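3-oxoacyl-(acyl-carrier protein) synthase II (Thermus thermophilus, PDB 1J3N) probably catalyses the decarboxylative condensation of malonyl-acyl-carrier protein with a growing acyl chain in fatty acid elongation, working as a homodimer. Local coordinates at residues Glu20-Ala25 / Thr351-Tyr356; Leu83-Leu88 / Gly248-Ala253; Thr111-Ser116 / Thr193-Gly198; Arg218-Ser223 / Val307-Glu312. All blocks are in the same frame, centred on the assembly; numbering follows the deposited sequence.

In the fold
Contact 1 pairs helices 19-28 and 343-357 and closes the longest loop, with the other three nested inside it. Contact 2, at the end of helix 70-86, has its centre about 14 Å from that of contact 1 and touches it where V352 and Y356 pack against the loop before strand 253-262. Contact 3 lies within the loop closed by contact 2 but across the chain's centre, about 37 Å away between centres, beside the second subunit. Contact 4, the loop after helix 213-216 on helix 306-324, follows contact 3, and its segments alternate along the chain with those of contact 2. Contacts 1 and 4 both join the N-terminal and C-terminal halves of the thiolase-type fold.

Contact 1 (Glu20-Ala25 / Thr351-Tyr356); sequences EAFHKA and TVQALY
Q353 reaches from helix 343-357 to F22 and H23 on helix 19-28, a helix-to-helix contact that joins the N-terminal and C-terminal parts of the thiolase-type fold shared by beta-ketoacyl synthases. Between the two segments the touch is by van der Waals contact. CB of Q353 rests 3.5 Å from CD2 of H23, and the amide continues to the foot of the histidine, where NE2 of Q353 lies 3.5 Å from CB of H23. The two side chains run antiparallel, side by side. The imidazole is turned steeply against the amide, 79° between planes, and has OE1 of Q353 at its edge. Towards F22 the same OE1 approaches CD2 at 3.6 Å, with ring and amide inclined by just 25°. A phenylalanine suits this place because its ring also packs on V346, I349 and A350 of the opposing helix and on A11 and T13 of strand 4-13.

The polar interactions run to residues flanking 20-25. Glutamine fits a buried site here because one amide supplies both an acceptor and a donor, and both are used. Its chain is extended beyond CG (chi2 -177°), which carries the amide across to helix 19-28: OE1 of Q353 accepts from NE2 of Q26, while NE2 of Q353 donates to the backbone O of Q19.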
loop_
_atom_site.group_PDB
_atom_site.type_symbol
_atom_site.label_atom_id
_atom_site.label_comp_id
_atom_site.label_asym_id
_atom_site.label_seq_id
_atom_site.Cartn_x
_atom_site.Cartn_y
_atom_site.Cartn_z
ATOM N N GLU A 20 12.670 22.151 11.218
ATOM C CA GLU A 20 12.784 23.579 11.508
ATOM C C GLU A 20 13.043 24.406 10.246
ATOM O O GLU A 20 12.405 25.439 10.037
ATOM C CB GLU A 20 13.882 23.831 12.550
ATOM C CG GLU A 20 14.010 25.290 13.005
ATOM C CD GLU A 20 12.690 25.899 13.480
ATOM O OE1 GLU A 20 11.999 25.275 14.314
ATOM O OE2 GLU A 20 12.345 27.014 13.027
ATOM N N ALA A 21 13.970 23.957 9.403
ATOM C CA ALA A 21 14.269 24.676 8.163
ATOM C C ALA A 21 13.005 24.796 7.314
ATOM O O ALA A 21 12.753 25.831 6.693
ATOM C CB ALA A 21 15.360 23.945 7.369
ATOM N N PHE A 22 12.215 23.729 7.292
ATOM C CA PHE A 22 10.973 23.694 6.526
ATOM C C PHE A 22 10.002 24.753 7.037
ATOM O O PHE A 22 9.398 25.479 6.249
ATOM C CB PHE A 22 10.347 22.288 6.623
ATOM C CG PHE A 22 9.006 22.149 5.930
ATOM C CD1 PHE A 22 8.781 22.709 4.675
ATOM C CD2 PHE A 22 7.988 21.415 6.521
ATOM C CE1 PHE A 22 7.553 22.540 4.018
ATOM C CE2 PHE A 22 6.765 21.237 5.881
ATOM C CZ PHE A 22 6.549 21.808 4.615
ATOM N N HIS A 23 9.872 24.853 8.355
ATOM C CA HIS A 23 8.961 25.819 8.966
ATOM C C HIS A 23 9.360 27.271 8.695
ATOM O O HIS A 23 8.525 28.094 8.314
ATOM C CB HIS A 23 8.861 25.575 10.478
ATOM C CG HIS A 23 7.770 26.361 11.133
ATOM N ND1 HIS A 23 8.009 27.523 11.835
ATOM C CD2 HIS A 23 6.426 26.201 11.115
ATOM C CE1 HIS A 23 6.857 28.048 12.218
ATOM N NE2 HIS A 23 5.882 27.265 11.793
ATOM N N LYS A 24 10.636 27.585 8.893
ATOM C CA LYS A 24 11.120 28.932 8.639
ATOM C C LYS A 24 10.901 29.309 7.173
ATOM O O LYS A 24 10.477 30.422 6.866
ATOM C CB LYS A 24 12.611 29.037 8.976
ATOM C CG LYS A 24 12.914 29.150 10.460
ATOM C CD LYS A 24 14.369 29.559 10.684
ATOM C CE LYS A 24 14.654 29.850 12.149
ATOM N NZ LYS A 24 16.027 30.400 12.342
ATOM N N ALA A 25 11.192 28.372 6.274
ATOM C CA ALA A 25 11.039 28.593 4.836
ATOM C C ALA A 25 9.584 28.862 4.437
ATOM O O ALA A 25 9.313 29.634 3.507
ATOM C CB ALA A 25 11.582 27.391 4.067
ATOM N N THR A 351 0.973 21.168 8.778
ATOM C CA THR A 351 -0.274 21.349 9.520
ATOM C C THR A 351 -0.048 21.232 11.024
ATOM O O THR A 351 -0.641 21.970 11.808
ATOM C CB THR A 351 -1.338 20.319 9.073
ATOM O OG1 THR A 351 -1.547 20.441 7.658
ATOM C CG2 THR A 351 -2.656 20.569 9.793
ATOM N N VAL A 352 0.809 20.302 11.428
ATOM C CA VAL A 352 1.120 20.132 12.842
ATOM C C VAL A 352 1.932 21.332 13.335
ATOM O O VAL A 352 1.755 21.775 14.466
ATOM C CB VAL A 352 1.928 18.827 13.087
ATOM C CG1 VAL A 352 2.531 18.825 14.479
ATOM C CG2 VAL A 352 1.019 17.631 12.918
ATOM N N GLN A 353 2.807 21.856 12.473
ATOM C CA GLN A 353 3.650 23.006 12.816
ATOM C C GLN A 353 2.824 24.280 13.003
ATOM O O GLN A 353 3.153 25.119 13.841
ATOM C CB GLN A 353 4.714 23.248 11.737
ATOM C CG GLN A 353 5.747 22.130 11.600
ATOM C CD GLN A 353 6.825 22.440 10.571
ATOM O OE1 GLN A 353 6.530 22.864 9.453
ATOM N NE2 GLN A 353 8.084 22.205 10.941
ATOM N N ALA A 354 1.760 24.429 12.219
ATOM C CA ALA A 354 0.899 25.602 12.331
ATOM C C ALA A 354 0.154 25.604 13.671
ATOM O O ALA A 354 -0.066 26.661 14.253
ATOM C CB ALA A 354 -0.098 25.642 11.184
ATOM N N LEU A 355 -0.241 24.424 14.147
ATOM C CA LEU A 355 -0.949 24.314 15.424
ATOM C C LEU A 355 -0.006 24.583 16.588
ATOM O O LEU A 355 -0.315 25.353 17.499
ATOM C CB LEU A 355 -1.543 22.913 15.594
ATOM C CG LEU A 355 -2.737 22.485 14.738
ATOM C CD1 LEU A 355 -3.017 21.011 14.970
ATOM C CD2 LEU A 355 -3.952 23.316 15.092
ATOM N N TYR A 356 1.143 23.920 16.547
ATOM C CA TYR A 356 2.178 24.030 17.565
ATOM C C TYR A 356 2.751 25.453 17.709
ATOM O O TYR A 356 2.890 25.967 18.819
ATOM C CB TYR A 356 3.299 23.050 17.211
ATOM C CG TYR A 356 4.442 22.997 18.192
ATOM C CD1 TYR A 356 4.305 22.351 19.418
ATOM C CD2 TYR A 356 5.665 23.593 17.892
ATOM C CE1 TYR A 356 5.360 22.298 20.326
ATOM C CE2 TYR A 356 6.731 23.548 18.793
ATOM C CZ TYR A 356 6.571 22.898 20.009
ATOM O OH TYR A 356 7.618 22.858 20.907
#

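Contact 2 (Leu83-Leu88 / Gly248-Ala253); sequences LEDAGL and GARIYA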
loop_
_atom_site.group_PDB
_atom_site.type_symbol
_atom_site.label_atom_id
_atom_site.label_comp_id
_atom_site.label_asym_id
_atom_site.label_seq_id
_atom_site.Cartn_x
_atom_site.Cartn_y
_atom_site.Cartn_z
ATOM N N LEU A 83 13.338 10.701 14.194
ATOM C CA LEU A 83 13.763 10.143 15.467
ATOM C C LEU A 83 14.587 11.158 16.241
ATOM O O LEU A 83 14.432 11.297 17.455
ATOM C CB LEU A 83 14.587 8.880 15.241
ATOM C CG LEU A 83 13.820 7.639 14.797
ATOM C CD1 LEU A 83 14.817 6.519 14.516
ATOM C CD2 LEU A 83 12.838 7.224 15.895
ATOM N N GLU A 84 15.454 11.881 15.533
ATOM C CA GLU A 84 16.296 12.888 16.170
ATOM C C GLU A 84 15.445 14.003 16.764
ATOM O O GLU A 84 15.679 14.440 17.895
ATOM C CB GLU A 84 17.304 13.458 15.153
ATOM C CG GLU A 84 18.655 12.728 15.161
ATOM C CD GLU A 84 19.488 12.954 13.910
ATOM O OE1 GLU A 84 19.411 14.053 13.321
ATOM O OE2 GLU A 84 20.239 12.031 13.524
ATOM N N ASP A 85 14.456 14.452 15.995
ATOM C CA ASP A 85 13.551 15.517 16.414
ATOM C C ASP A 85 12.677 15.087 17.589
ATOM O O ASP A 85 12.210 15.923 18.358
ATOM C CB ASP A 85 12.656 15.940 15.239
ATOM C CG ASP A 85 11.751 17.121 15.582
ATOM O OD1 ASP A 85 12.275 18.237 15.818
ATOM O OD2 ASP A 85 10.514 16.928 15.616
ATOM N N ALA A 86 12.462 13.783 17.725
ATOM C CA ALA A 86 11.627 13.250 18.801
ATOM C C ALA A 86 12.439 12.967 20.066
ATOM O O ALA A 86 11.876 12.690 21.126
ATOM C CB ALA A 86 10.926 11.978 18.331
ATOM N N GLY A 87 13.763 13.039 19.946
ATOM C CA GLY A 87 14.629 12.798 21.084
ATOM C C GLY A 87 14.674 11.338 21.485
ATOM O O GLY A 87 14.796 11.008 22.668
ATOM N N LEU A 88 14.585 10.457 20.498
ATOM C CA LEU A 88 14.606 9.023 20.754
ATOM C C LEU A 88 15.880 8.344 20.273
ATOM O O LEU A 88 16.685 8.922 19.541
ATOM C CB LEU A 88 13.424 8.344 20.061
ATOM C CG LEU A 88 11.998 8.600 20.535
ATOM C CD1 LEU A 88 11.033 8.173 19.443
ATOM C CD2 LEU A 88 11.730 7.846 21.820
ATOM N N GLY A 248 8.501 12.099 29.015
ATOM C CA GLY A 248 8.612 13.547 28.998
ATOM C C GLY A 248 8.774 14.186 27.628
ATOM O O GLY A 248 9.387 15.253 27.505
ATOM N N ALA A 249 8.193 13.555 26.608
ATOM C CA ALA A 249 8.286 14.023 25.229
ATOM C C ALA A 249 7.641 15.367 24.908
ATOM O O ALA A 249 6.656 15.774 25.518
ATOM C CB ALA A 249 7.710 12.968 24.303
ATOM N N ARG A 250 8.212 16.056 23.930
ATOM C CA ARG A 250 7.656 17.325 23.494
ATOM C C ARG A 250 6.566 16.899 22.522
ATOM O O ARG A 250 6.833 16.174 21.562
ATOM C CB ARG A 250 8.716 18.165 22.773
ATOM C CG ARG A 250 8.198 19.510 22.267
ATOM C CD ARG A 250 7.940 19.518 20.764
ATOM N NE ARG A 250 9.193 19.572 20.013
ATOM C CZ ARG A 250 9.931 18.512 19.696
ATOM N NH1 ARG A 250 9.544 17.293 20.049
ATOM N NH2 ARG A 250 11.075 18.676 19.041
ATOM N N ILE A 251 5.337 17.322 22.784
ATOM C CA ILE A 251 4.217 16.961 21.926
ATOM C C ILE A 251 3.824 18.140 21.039
ATOM O O ILE A 251 3.532 19.233 21.528
ATOM C CB ILE A 251 3.022 16.500 22.783
ATOM C CG1 ILE A 251 3.405 15.219 23.524
ATOM C CG2 ILE A 251 1.791 16.296 21.923
ATOM C CD1 ILE A 251 2.396 14.786 24.557
ATOM N N TYR A 252 3.831 17.909 19.730
ATOM C CA TYR A 252 3.496 18.946 18.766
ATOM C C TYR A 252 1.995 19.144 18.637
ATOM O O TYR A 252 1.517 20.269 18.458
ATOM C CB TYR A 252 4.070 18.588 17.402
ATOM C CG TYR A 252 5.565 18.723 17.308
ATOM C CD1 TYR A 252 6.172 19.981 17.343
ATOM C CD2 TYR A 252 6.372 17.605 17.119
ATOM C CE1 TYR A 252 7.546 20.120 17.180
ATOM C CE2 TYR A 252 7.745 17.731 16.957
ATOM C CZ TYR A 252 8.324 18.990 16.983
ATOM O OH TYR A 252 9.679 19.121 16.776
ATOM N N ALA A 253 1.264 18.040 18.719
ATOM C CA ALA A 253 -0.188 18.058 18.604
ATOM C C ALA A 253 -0.726 16.642 18.742
ATOM O O ALA A 253 0.032 15.680 18.900
ATOM C CB ALA A 253 -0.600 18.626 17.251
#
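The C-terminal turn of helix 70-86, closed by a Schellman motif in which G87 takes the positive phi that glycine tolerates, meets the loop before strand 253-262 through D85, R250 and Y252. The backbone O of D85, near the helix end, accepts from NH2 of R250 at 3.1 Å. This bond lies in the carbonyl plane and only 5° out of the guanidinium plane; NH1 adds a weak bond to the same oxygen. With CG opposite the backbone N (chi1 -176°), the aspartate keeps its carboxylate beside its own carbonyl, and one arginine can grip both, OD1 forming a salt bridge to NH2 of R250 at 3.5 Å. A positive group is likely to be favoured at a helix C-terminus, where the dipole would put partial negative charge.

Y252 points head-on at the aspartate, and its hydroxyl donates to the syn lone pair of OD2 of D85 at 2.6 Å, ring and carboxylate nearly coplanar. OD2 also accepts from L9 N, and OD1 from NE2 of Q19. With an alanine in place of D85, the Y252 hydroxyl and L9 N would probably lose the acceptor they share, and R250 its charged partner. Bends at chi2 and chi3 fold R250 back over the tyrosine, its CD 3.6 Å above the Y252 ring plane.

Contact 3 (Thr111-Ser116 / Thr193-Gly198); sequences TWEAQS and TPMAIG
E113 of helix 109-122 sends a buried carboxylate to T193, P194 and M195 at the start of helix 194-202, a polar helix-to-helix contact beside the subunit interface. The axes of the short segments pass 10.8 Å apart at 120°. CG of E113 lies opposite its carbonyl carbon (chi1 -64°) and the rest of the chain runs straight, which carries the carboxylate to the other helix. Its OE1 does most of the work, accepting from M195 N at 2.9 Å and from the T193 hydroxyl OG1 at 2.8 Å. The two donors come from opposite faces of the carboxylate: M195 N on the syn side, 34° out of plane, and the hydroxyl from well above it. Together they hold OE1 in place and so restrict the turning of the carboxylate, while OE2 of E113 rests 3.4 Å from CD of P194.

T193 has a second task. As the N-cap residue it accepts a weak bond from A196 N through the same OG1 that donates to E113, a double role that a hydroxyl can fill. P194 suits the first turn, where a proline brings no N-H in need of a partner. The partial positive charge of a helix N-terminus would tend to favour a carboxylate here. If an alanine replaced E113, M195 N and the T193 hydroxyl would probably lose their shared acceptor and a gap would open between the helices.

W112, next to E113, stacks on W112 of the second subunit, and M195 packs on I127 of that subunit. The result is an N-capped helix whose first turn is held by helix 109-122 of the same chain, beside the homodimer interface.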
loop_
_atom_site.group_PDB
_atom_site.type_symbol
_atom_site.label_atom_id
_atom_site.label_comp_id
_atom_site.label_asym_id
_atom_site.label_seq_id
_atom_site.Cartn_x
_atom_site.Cartn_y
_atom_site.Cartn_z
ATOM N N THR A 111 15.302 3.495 -10.619
ATOM C CA THR A 111 15.690 2.101 -10.792
ATOM C C THR A 111 14.940 1.485 -11.965
ATOM O O THR A 111 15.499 0.701 -12.737
ATOM C CB THR A 111 15.409 1.283 -9.503
ATOM O OG1 THR A 111 16.256 1.754 -8.449
ATOM C CG2 THR A 111 15.678 -0.203 -9.737
ATOM N N TRP A 112 13.670 1.849 -12.107
ATOM C CA TRP A 112 12.866 1.333 -13.202
ATOM C C TRP A 112 13.471 1.728 -14.549
ATOM O O TRP A 112 13.520 0.919 -15.475
ATOM C CB TRP A 112 11.427 1.855 -13.111
ATOM C CG TRP A 112 10.476 0.937 -12.381
ATOM C CD1 TRP A 112 9.887 1.153 -11.164
ATOM C CD2 TRP A 112 9.950 -0.307 -12.865
ATOM N NE1 TRP A 112 9.021 0.122 -10.865
ATOM C CE2 TRP A 112 9.042 -0.787 -11.891
ATOM C CE3 TRP A 112 10.159 -1.061 -14.026
ATOM C CZ2 TRP A 112 8.336 -1.990 -12.049
ATOM C CZ3 TRP A 112 9.458 -2.261 -14.184
ATOM C CH2 TRP A 112 8.558 -2.710 -13.197
ATOM N N GLU A 113 13.933 2.972 -14.661
ATOM C CA GLU A 113 14.526 3.440 -15.916
ATOM C C GLU A 113 15.876 2.788 -16.175
ATOM O O GLU A 113 16.170 2.385 -17.299
ATOM C CB GLU A 113 14.700 4.961 -15.900
ATOM C CG GLU A 113 13.388 5.733 -15.820
ATOM C CD GLU A 113 13.572 7.221 -16.056
ATOM O OE1 GLU A 113 12.579 7.971 -15.948
ATOM O OE2 GLU A 113 14.711 7.640 -16.352
ATOM N N ALA A 114 16.691 2.680 -15.131
ATOM C CA ALA A 114 18.017 2.084 -15.254
ATOM C C ALA A 114 17.958 0.607 -15.645
ATOM O O ALA A 114 18.616 0.187 -16.593
ATOM C CB ALA A 114 18.788 2.249 -13.946
ATOM N N GLN A 115 17.158 -0.174 -14.927
ATOM C CA GLN A 115 17.047 -1.597 -15.209
ATOM C C GLN A 115 16.257 -1.924 -16.475
ATOM O O GLN A 115 16.588 -2.873 -17.185
ATOM C CB GLN A 115 16.457 -2.326 -13.996
ATOM C CG GLN A 115 17.382 -2.305 -12.785
ATOM C CD GLN A 115 18.759 -2.876 -13.094
ATOM O OE1 GLN A 115 18.878 -3.976 -13.636
ATOM N NE2 GLN A 115 19.808 -2.133 -12.738
ATOM N N SER A 116 15.216 -1.156 -16.769
ATOM C CA SER A 116 14.461 -1.418 -17.988
ATOM C C SER A 116 15.409 -1.197 -19.169
ATOM O O SER A 116 15.267 -1.822 -20.220
ATOM C CB SER A 116 13.253 -0.479 -18.095
ATOM O OG SER A 116 13.658 0.839 -18.393
ATOM N N THR A 193 12.143 12.291 -12.826
ATOM C CA THR A 193 12.889 11.564 -13.842
ATOM C C THR A 193 12.290 11.852 -15.219
ATOM O O THR A 193 11.157 12.337 -15.336
ATOM C CB THR A 193 12.881 10.032 -13.561
ATOM O OG1 THR A 193 11.582 9.488 -13.822
ATOM C CG2 THR A 193 13.248 9.759 -12.119
ATOM N N PRO A 194 13.051 11.574 -16.283
ATOM C CA PRO A 194 12.574 11.820 -17.651
ATOM C C PRO A 194 11.232 11.161 -17.947
ATOM O O PRO A 194 10.312 11.794 -18.479
ATOM C CB PRO A 194 13.689 11.240 -18.520
ATOM C CG PRO A 194 14.914 11.376 -17.659
ATOM C CD PRO A 194 14.422 11.032 -16.280
ATOM N N MET A 195 11.126 9.884 -17.590
ATOM C CA MET A 195 9.914 9.116 -17.848
ATOM C C MET A 195 8.683 9.513 -17.049
ATOM O O MET A 195 7.571 9.421 -17.554
ATOM C CB MET A 195 10.191 7.623 -17.650
ATOM C CG MET A 195 8.972 6.733 -17.833
ATOM S SD MET A 195 9.441 4.997 -17.933
ATOM C CE MET A 195 8.128 4.368 -18.950
ATOM N N ALA A 196 8.870 9.938 -15.807
ATOM C CA ALA A 196 7.739 10.326 -14.962
ATOM C C ALA A 196 7.216 11.716 -15.309
ATOM O O ALA A 196 6.009 11.924 -15.416
ATOM C CB ALA A 196 8.139 10.278 -13.502
ATOM N N ILE A 197 8.119 12.674 -15.467
ATOM C CA ILE A 197 7.693 14.016 -15.816
ATOM C C ILE A 197 7.150 13.963 -17.238
ATOM O O ILE A 197 6.220 14.688 -17.591
ATOM C CB ILE A 197 8.859 15.022 -15.709
ATOM C CG1 ILE A 197 9.284 15.139 -14.238
ATOM C CG2 ILE A 197 8.434 16.389 -16.260
ATOM C CD1 ILE A 197 10.312 16.205 -13.950
ATOM N N GLY A 198 7.728 13.086 -18.048
ATOM C CA GLY A 198 7.262 12.943 -19.416
ATOM C C GLY A 198 5.837 12.417 -19.422
ATOM O O GLY A 198 4.972 12.930 -20.134
#

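Contact 4 (Arg218-Ser223 / Val307-Glu312); sequences RPFTLS and VGDRAE
The F220 ring has OD2 of D309 over one face, and P219 CB lies on that same side, 3.9 Å above the ring plane and offset toward the rim. At its edge, in plane, is the backbone O of D309, 3.8 Å from CE1 of F220. The second flat group, the D309 carboxylate, is tilted 43° from the ring. The aspartate comes in roughly perpendicular to the phenylalanine, D309 CB packing 4.0 Å from CD1 of F220. With CG of F220 opposite its own carbonyl carbon (chi1 -50°), the ring is laid alongside helix 306-324.

The central bond is polar. F220 N donates to OD2 of D309 at 2.7 Å, using the anti lone pair and bent to 143° at the hydrogen. P219 CA stands 3.1 Å from the same oxygen, so OD2 sits close against the P219-F220 corner of the turn.

That turn is a type II beta turn from R218 to T221. Proline suits its second position because its ring holds phi near the required value, and F220, with positive phi, occupies a place where glycine is more usual. T221 OG1 donates to R218 O at 2.6 Å and so braces the turn, whose own T221 N bond to R218 O is weak.

D309 OD1 accepts from the backbone N of S304 and T305, just before helix 306-324. One short side chain therefore divides its two oxygens between the loop and the start of its own helix. Backbone N-H groups grip both, so the carboxylate is fixed in rotation and the loop between helix 213-216 and strand 232-240, in the N-terminal beta-ketoacyl synthase range, is tied to helix 306-324 in the C-terminal one.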
loop_
_atom_site.group_PDB
_atom_site.type_symbol
_atom_site.label_atom_id
_atom_site.label_comp_id
_atom_site.label_asym_id
_atom_site.label_seq_id
_atom_site.Cartn_x
_atom_site.Cartn_y
_atom_site.Cartn_z
ATOM N N ARG A 218 0.452 27.884 -8.555
ATOM C CA ARG A 218 -0.345 28.992 -8.034
ATOM C C ARG A 218 -1.801 28.566 -7.813
ATOM O O ARG A 218 -2.701 28.985 -8.545
ATOM C CB ARG A 218 -0.276 30.151 -9.038
ATOM C CG ARG A 218 -0.711 29.755 -10.454
ATOM C CD ARG A 218 -0.410 30.849 -11.480
ATOM N NE ARG A 218 -0.735 32.182 -10.978
ATOM C CZ ARG A 218 0.151 33.003 -10.424
ATOM N NH1 ARG A 218 1.419 32.631 -10.305
ATOM N NH2 ARG A 218 -0.232 34.190 -9.978
ATOM N N PRO A 219 -2.049 27.738 -6.788
ATOM C CA PRO A 219 -3.403 27.258 -6.486
ATOM C C PRO A 219 -4.413 28.342 -6.149
ATOM O O PRO A 219 -4.099 29.325 -5.477
ATOM C CB PRO A 219 -3.176 26.287 -5.329
ATOM C CG PRO A 219 -1.987 26.881 -4.628
ATOM C CD PRO A 219 -1.085 27.277 -5.771
ATOM N N PHE A 220 -5.633 28.140 -6.635
ATOM C CA PHE A 220 -6.748 29.050 -6.419
ATOM C C PHE A 220 -6.665 30.339 -7.232
ATOM O O PHE A 220 -7.535 31.197 -7.111
ATOM C CB PHE A 220 -6.888 29.366 -4.926
ATOM C CG PHE A 220 -6.895 28.137 -4.050
ATOM C CD1 PHE A 220 -7.819 27.115 -4.268
ATOM C CD2 PHE A 220 -5.948 27.976 -3.044
ATOM C CE1 PHE A 220 -7.793 25.948 -3.500
ATOM C CE2 PHE A 220 -5.914 26.810 -2.268
ATOM C CZ PHE A 220 -6.836 25.798 -2.500
ATOM N N THR A 221 -5.632 30.486 -8.060
ATOM C CA THR A 221 -5.525 31.686 -8.881
ATOM C C THR A 221 -6.233 31.441 -10.210
ATOM O O THR A 221 -6.421 30.297 -10.627
ATOM C CB THR A 221 -4.070 32.072 -9.191
ATOM O OG1 THR A 221 -3.454 31.027 -9.952
ATOM C CG2 THR A 221 -3.293 32.327 -7.908
ATOM N N LEU A 222 -6.622 32.524 -10.873
ATOM C CA LEU A 222 -7.312 32.438 -12.153
ATOM C C LEU A 222 -6.424 31.869 -13.256
ATOM O O LEU A 222 -6.922 31.302 -14.223
ATOM C CB LEU A 222 -7.805 33.826 -12.558
ATOM C CG LEU A 222 -8.961 34.413 -11.741
ATOM C CD1 LEU A 222 -8.985 35.931 -11.880
ATOM C CD2 LEU A 222 -10.275 33.797 -12.213
ATOM N N SER A 223 -5.109 32.015 -13.104
ATOM C CA SER A 223 -4.161 31.529 -14.106
ATOM C C SER A 223 -3.535 30.162 -13.816
ATOM O O SER A 223 -2.570 29.769 -14.479
ATOM C CB SER A 223 -3.048 32.564 -14.306
ATOM O OG SER A 223 -2.432 32.899 -13.072
ATOM N N VAL A 307 -10.080 22.204 -12.351
ATOM C CA VAL A 307 -11.133 21.353 -11.776
ATOM C C VAL A 307 -10.897 20.949 -10.323
ATOM O O VAL A 307 -11.809 21.011 -9.494
ATOM C CB VAL A 307 -11.321 20.065 -12.612
ATOM C CG1 VAL A 307 -12.429 19.206 -12.012
ATOM C CG2 VAL A 307 -11.654 20.426 -14.046
ATOM N N GLY A 308 -9.675 20.526 -10.020
ATOM C CA GLY A 308 -9.353 20.112 -8.663
ATOM C C GLY A 308 -9.458 21.207 -7.609
ATOM O O GLY A 308 -10.141 21.042 -6.604
ATOM N N ASP A 309 -8.774 22.325 -7.825
ATOM C CA ASP A 309 -8.813 23.431 -6.868
ATOM C C ASP A 309 -10.252 23.873 -6.569
ATOM O O ASP A 309 -10.562 24.264 -5.449
ATOM C CB ASP A 309 -7.991 24.615 -7.395
ATOM C CG ASP A 309 -6.494 24.425 -7.198
ATOM O OD1 ASP A 309 -6.035 23.259 -7.135
ATOM O OD2 ASP A 309 -5.773 25.443 -7.117
ATOM N N ARG A 310 -11.130 23.791 -7.565
ATOM C CA ARG A 310 -12.534 24.176 -7.388
ATOM C C ARG A 310 -13.353 23.099 -6.669
ATOM O O ARG A 310 -14.208 23.405 -5.828
ATOM C CB ARG A 310 -13.166 24.466 -8.751
ATOM C CG ARG A 310 -14.663 24.761 -8.705
ATOM C CD ARG A 310 -15.157 25.235 -10.070
ATOM N NE ARG A 310 -16.579 25.561 -10.063
ATOM C CZ ARG A 310 -17.535 24.716 -10.433
ATOM N NH1 ARG A 310 -17.216 23.496 -10.845
ATOM N NH2 ARG A 310 -18.809 25.086 -10.384
ATOM N N ALA A 311 -13.100 21.841 -7.010
ATOM C CA ALA A 311 -13.814 20.730 -6.386
ATOM C C ALA A 311 -13.596 20.749 -4.883
ATOM O O ALA A 311 -14.506 20.432 -4.109
ATOM C CB ALA A 311 -13.335 19.408 -6.970
ATOM N N GLU A 312 -12.380 21.111 -4.474
ATOM C CA GLU A 312 -12.035 21.180 -3.058
ATOM C C GLU A 312 -12.810 22.300 -2.365
ATOM O O GLU A 312 -13.462 22.075 -1.350
ATOM C CB GLU A 312 -10.517 21.384 -2.888
ATOM C CG GLU A 312 -10.059 21.545 -1.438
ATOM C CD GLU A 312 -8.614 21.101 -1.196
ATOM O OE1 GLU A 312 -7.762 21.279 -2.096
ATOM O OE2 GLU A 312 -8.333 20.586 -0.094
#